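Local coordinates for trypanothione-dependent glyoxalase I (Leishmania major, PDB 2C21), which is a nickel-bound, dimeric metalloprotein of the glyoxalase/bleomycin resistance/dioxygenase superfamily, built from paired four-stranded mixed sheets, at residues R7-T12 / S57-E62; S108-F113 / E123-K128. All blocks are in the same frame, centred on the assembly; numbering follows the deposited sequence. Where two conformers were deposited one is given.

From the N terminus, strand 8-15 is the first to enter the fold, and contact 1 lays it parallel against strand 60-66. That closes a long loop holding helix 19-29 and the two strands, 33-40 and 45-51, that complete the first four-stranded sheet (order 8-15, 60-66, 45-51, 33-40). The second sheet repeats this order (78-85, 121-126, 111-115, 102-105), and there contact 2 closes the much shorter hairpin of strands 111-115 and 121-126 and runs into the start of helix 127-141. The two contacts follow in series, neither nesting nor crossing, with centres about 21 Å apart. The dimer brings their chemistry together: H11 and E62 of one subunit share a nickel ion with H80 and E123 of the other.

Contact 1: residues R7-T12 / S57-E62; sequences RRMLHT and SSTVLE. With NI (nickel (II) ion), chain G.
H11 and V60 form the first pair of a short parallel beta ladder, T12 and L61 the next, between strands 8-12 and 60-62 in the N-terminal sheet of the glyoxalase fold. This half is the tight one. V60 N donates to L10 O, T12 N to V60 O, and E62 N to T12 O (2.9 Å, nearly straight at 173°), while V60 CG2 packs on H11 CB at 3.7 Å. T59 belongs to it too: with OG1 beside its backbone N (chi1 -58°), the hydroxyl donates to M9 O at 2.7 Å from above the carbonyl plane. The contact loosens at R8 and S57-S58, where the direct bond from R8 NH1 to S58 O is weak and a water links NH1 to T59 OG1. The main ionic partner of R8 is E127 of the second subunit. On the face bearing H11, the imidazole and the E62 carboxylate stand almost perpendicular (86°) and converge on one nickel ion, whose site H80 and E123 of the second subunit join. H11 NE2 binds the metal at 2.1 Å, E62 OE1 at 2.4 Å; E62 OE2 stays 3.8 Å from the nickel.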
# COMPACT_ATOMS: atom_id res chain seq x y z
N ARG A 7 -15.92 -2.80 3.14
CA ARG A 7 -14.51 -3.08 3.35
C ARG A 7 -13.69 -1.89 2.91
O ARG A 7 -14.15 -1.07 2.12
CB ARG A 7 -14.09 -4.32 2.57
CG ARG A 7 -14.89 -5.52 2.94
CD ARG A 7 -14.41 -6.80 2.29
NE ARG A 7 -15.25 -7.90 2.75
CZ ARG A 7 -15.46 -9.04 2.11
NH1 ARG A 7 -14.87 -9.29 0.95
NH2 ARG A 7 -16.27 -9.94 2.63
N ARG A 8 -12.48 -1.80 3.43
CA ARG A 8 -11.61 -0.67 3.17
C ARG A 8 -10.15 -1.07 3.30
O ARG A 8 -9.79 -1.85 4.17
CB ARG A 8 -11.94 0.48 4.14
CG ARG A 8 -11.21 1.78 3.86
CD ARG A 8 -11.78 2.94 4.71
NE ARG A 8 -11.68 2.68 6.15
CZ ARG A 8 -10.75 3.18 6.98
NH1 ARG A 8 -9.81 4.01 6.55
NH2 ARG A 8 -10.78 2.86 8.28
N MET A 9 -9.33 -0.56 2.38
CA MET A 9 -7.87 -0.66 2.48
C MET A 9 -7.40 0.16 3.67
O MET A 9 -7.66 1.37 3.73
CB MET A 9 -7.24 -0.19 1.16
CG MET A 9 -5.75 -0.27 1.12
SD MET A 9 -5.07 -0.02 -0.53
CE MET A 9 -5.56 -1.57 -1.28
N LEU A 10 -6.72 -0.48 4.62
CA LEU A 10 -6.33 0.23 5.84
C LEU A 10 -4.90 0.73 5.83
O LEU A 10 -4.63 1.88 6.21
CB LEU A 10 -6.54 -0.66 7.07
CG LEU A 10 -7.98 -1.11 7.29
CD1 LEU A 10 -8.06 -1.80 8.63
CD2 LEU A 10 -9.01 0.03 7.21
N HIS A 11 -3.98 -0.12 5.41
CA HIS A 11 -2.57 0.28 5.35
C HIS A 11 -1.72 -0.67 4.53
O HIS A 11 -2.16 -1.73 4.16
CB HIS A 11 -1.96 0.45 6.76
CG HIS A 11 -1.96 -0.80 7.60
ND1 HIS A 11 -2.86 -1.01 8.62
CD2 HIS A 11 -1.14 -1.87 7.59
CE1 HIS A 11 -2.60 -2.18 9.19
NE2 HIS A 11 -1.57 -2.72 8.58
N THR A 12 -0.50 -0.22 4.25
CA THR A 12 0.53 -1.01 3.62
C THR A 12 1.71 -1.04 4.58
O THR A 12 2.10 -0.00 5.12
CB THR A 12 0.97 -0.38 2.28
OG1 THR A 12 -0.15 -0.28 1.41
CG2 THR A 12 2.03 -1.19 1.63
N SER A 57 -9.99 7.55 8.99
CA SER A 57 -10.44 8.20 7.75
C SER A 57 -9.45 8.10 6.57
O SER A 57 -9.69 8.68 5.52
CB SER A 57 -10.72 9.66 8.05
OG SER A 57 -9.55 10.30 8.52
N SER A 58 -8.34 7.39 6.76
CA SER A 58 -7.23 7.37 5.81
C SER A 58 -6.63 6.00 5.71
O SER A 58 -6.73 5.21 6.66
CB SER A 58 -6.08 8.27 6.24
OG SER A 58 -6.49 9.59 6.46
N THR A 59 -5.97 5.75 4.59
CA THR A 59 -5.14 4.57 4.37
C THR A 59 -3.70 5.01 4.63
O THR A 59 -3.23 6.02 4.08
CB THR A 59 -5.34 4.03 2.94
OG1 THR A 59 -6.73 3.72 2.76
CG2 THR A 59 -4.51 2.78 2.68
N VAL A 60 -3.02 4.29 5.51
CA VAL A 60 -1.77 4.78 6.06
C VAL A 60 -0.61 3.85 5.74
O VAL A 60 -0.76 2.86 5.03
CB VAL A 60 -1.92 5.05 7.59
CG1 VAL A 60 -3.07 6.03 7.83
CG2 VAL A 60 -2.14 3.76 8.40
N LEU A 61 0.56 4.22 6.25
CA LEU A 61 1.79 3.47 6.12
C LEU A 61 2.19 2.90 7.48
O LEU A 61 2.17 3.62 8.49
CB LEU A 61 2.89 4.40 5.58
CG LEU A 61 4.29 3.83 5.35
CD1 LEU A 61 4.25 2.65 4.38
CD2 LEU A 61 5.20 4.94 4.82
N GLU A 62 2.53 1.61 7.50
CA GLU A 62 3.02 0.92 8.68
C GLU A 62 4.47 0.53 8.48
O GLU A 62 4.80 -0.19 7.53
CB GLU A 62 2.22 -0.37 8.94
CG GLU A 62 2.67 -1.10 10.19
CD GLU A 62 2.03 -2.47 10.35
OE1 GLU A 62 1.20 -2.86 9.50
OE2 GLU A 62 2.36 -3.15 11.34
NI NI G . -0.53 -4.45 9.20
O HOH W 1 -9.08 5.01 3.82
O HOH W 2 -1.49 2.26 2.01
O HOH W 3 -0.70 -4.63 10.96

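Contact 2: residues S108-F113 / E123-K128. With NI (nickel (II) ion), chain H.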
# COMPACT_ATOMS: atom_id res chain seq x y z
N SER A 108 7.09 16.88 -17.79
CA SER A 108 5.76 17.50 -17.71
C SER A 108 5.36 17.91 -16.29
O SER A 108 4.59 18.86 -16.12
CB SER A 108 4.70 16.58 -18.33
OG SER A 108 4.31 15.55 -17.45
N GLY A 109 5.88 17.20 -15.29
CA GLY A 109 5.53 17.42 -13.88
C GLY A 109 4.43 16.49 -13.39
O GLY A 109 3.90 16.67 -12.30
N PHE A 110 4.09 15.47 -14.19
CA PHE A 110 3.03 14.54 -13.83
C PHE A 110 3.50 13.49 -12.82
O PHE A 110 2.76 13.11 -11.90
CB PHE A 110 2.48 13.84 -15.09
CG PHE A 110 1.56 12.68 -14.79
CD1 PHE A 110 0.34 12.90 -14.18
CD2 PHE A 110 1.94 11.38 -15.10
CE1 PHE A 110 -0.51 11.84 -13.89
CE2 PHE A 110 1.09 10.31 -14.82
CZ PHE A 110 -0.13 10.54 -14.22
N MET A 111 4.74 13.04 -12.97
CA MET A 111 5.22 11.83 -12.29
C MET A 111 6.70 11.89 -11.96
O MET A 111 7.51 12.41 -12.73
CB MET A 111 4.93 10.63 -13.19
CG MET A 111 5.71 9.35 -12.88
SD MET A 111 5.26 7.99 -13.99
CE MET A 111 5.09 8.82 -15.57
N ALA A 112 7.06 11.35 -10.80
CA ALA A 112 8.46 11.15 -10.44
C ALA A 112 8.57 9.94 -9.54
O ALA A 112 7.58 9.52 -8.95
CB ALA A 112 9.04 12.38 -9.76
N PHE A 113 9.76 9.38 -9.48
CA PHE A 113 10.05 8.31 -8.54
C PHE A 113 11.22 8.72 -7.67
O PHE A 113 12.26 9.14 -8.18
CB PHE A 113 10.38 7.01 -9.27
CG PHE A 113 9.18 6.19 -9.61
CD1 PHE A 113 8.58 6.30 -10.86
CD2 PHE A 113 8.64 5.29 -8.69
CE1 PHE A 113 7.47 5.54 -11.18
CE2 PHE A 113 7.52 4.52 -9.01
CZ PHE A 113 6.93 4.65 -10.26
N GLU A 123 6.18 6.69 -5.70
CA GLU A 123 5.74 7.39 -6.89
C GLU A 123 5.02 8.67 -6.48
O GLU A 123 4.04 8.62 -5.74
CB GLU A 123 4.79 6.51 -7.71
CG GLU A 123 4.44 7.07 -9.09
CD GLU A 123 3.55 6.12 -9.88
OE1 GLU A 123 2.64 5.53 -9.30
OE2 GLU A 123 3.77 5.98 -11.09
N LEU A 124 5.52 9.80 -6.96
CA LEU A 124 4.90 11.09 -6.74
C LEU A 124 4.11 11.45 -7.98
O LEU A 124 4.65 11.47 -9.09
CB LEU A 124 5.97 12.15 -6.49
CG LEU A 124 6.88 11.86 -5.29
CD1 LEU A 124 8.00 12.89 -5.23
CD2 LEU A 124 6.06 11.86 -4.01
N LEU A 125 2.83 11.73 -7.79
CA LEU A 125 1.92 12.03 -8.89
C LEU A 125 1.21 13.35 -8.68
O LEU A 125 0.76 13.65 -7.59
CB LEU A 125 0.86 10.94 -9.01
CG LEU A 125 1.35 9.54 -9.37
CD1 LEU A 125 0.16 8.60 -9.35
CD2 LEU A 125 2.03 9.52 -10.73
N ASN A 126 1.09 14.12 -9.75
CA ASN A 126 0.20 15.27 -9.71
C ASN A 126 -1.24 14.75 -9.62
O ASN A 126 -1.76 14.16 -10.58
CB ASN A 126 0.38 16.14 -10.95
CG ASN A 126 -0.42 17.42 -10.86
OD1 ASN A 126 0.14 18.51 -10.67
ND2 ASN A 126 -1.73 17.29 -10.95
N GLU A 127 -1.87 14.95 -8.47
CA GLU A 127 -3.12 14.25 -8.17
C GLU A 127 -4.24 14.70 -9.07
O GLU A 127 -5.06 13.88 -9.48
CB GLU A 127 -3.53 14.42 -6.71
CG GLU A 127 -4.86 13.76 -6.38
CD GLU A 127 -5.19 13.76 -4.89
OE1 GLU A 127 -4.37 14.23 -4.07
OE2 GLU A 127 -6.29 13.28 -4.55
N LYS A 128 -4.28 16.01 -9.36
CA LYS A 128 -5.29 16.58 -10.23
C LYS A 128 -5.30 15.80 -11.55
O LYS A 128 -6.32 15.18 -11.91
CB LYS A 128 -5.02 18.07 -10.46
CG LYS A 128 -6.12 18.85 -11.16
CD LYS A 128 -5.72 20.32 -11.31
CE LYS A 128 -6.73 21.12 -12.14
NZ LYS A 128 -6.79 20.67 -13.56
NI NI H . 1.72 3.49 -9.44
O HOH W 4 0.99 4.24 -11.06
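Residues 111-113 and 123-126 run antiparallel as a beta hairpin, their axes 4.7 Å apart, with A112 and L124 the hydrogen-bonded pair and M111-L125 and F113-E123 the non-hydrogen-bonded pairs beside it. A112 N donates to L124 O at 3.0 Å, L124 N returns a bond to A112 O, and N126 N reaches F110 O just before helix 127-141, for which N126 is the N-cap residue. One face, with A112 and L124, is covered by helix 88-97. On the other, F113 lays its ring over E123: CG of the glutamate sits 4.1 Å from the ring centroid in a CH-pi contact, offset toward the rim, and OE2 lies 3.5 Å from F113 CZ. M111 SD approaches the same oxygen at 3.8 Å. Farther along, L125 CD2 meets M111 CB at 4.0 Å and lies over one face of the F110 ring. E123 leaves its backbone with CG anti to N (chi1 -171°) and stays extended, carrying OE1 to the nickel ion at 2.2 Å. H80 of this chain and H11 and E62 of the second subunit share that metal. With one carboxylate oxygen on nickel and the other beside F113 and M111, the hairpin probably restricts how far the E123 carboxylate can turn.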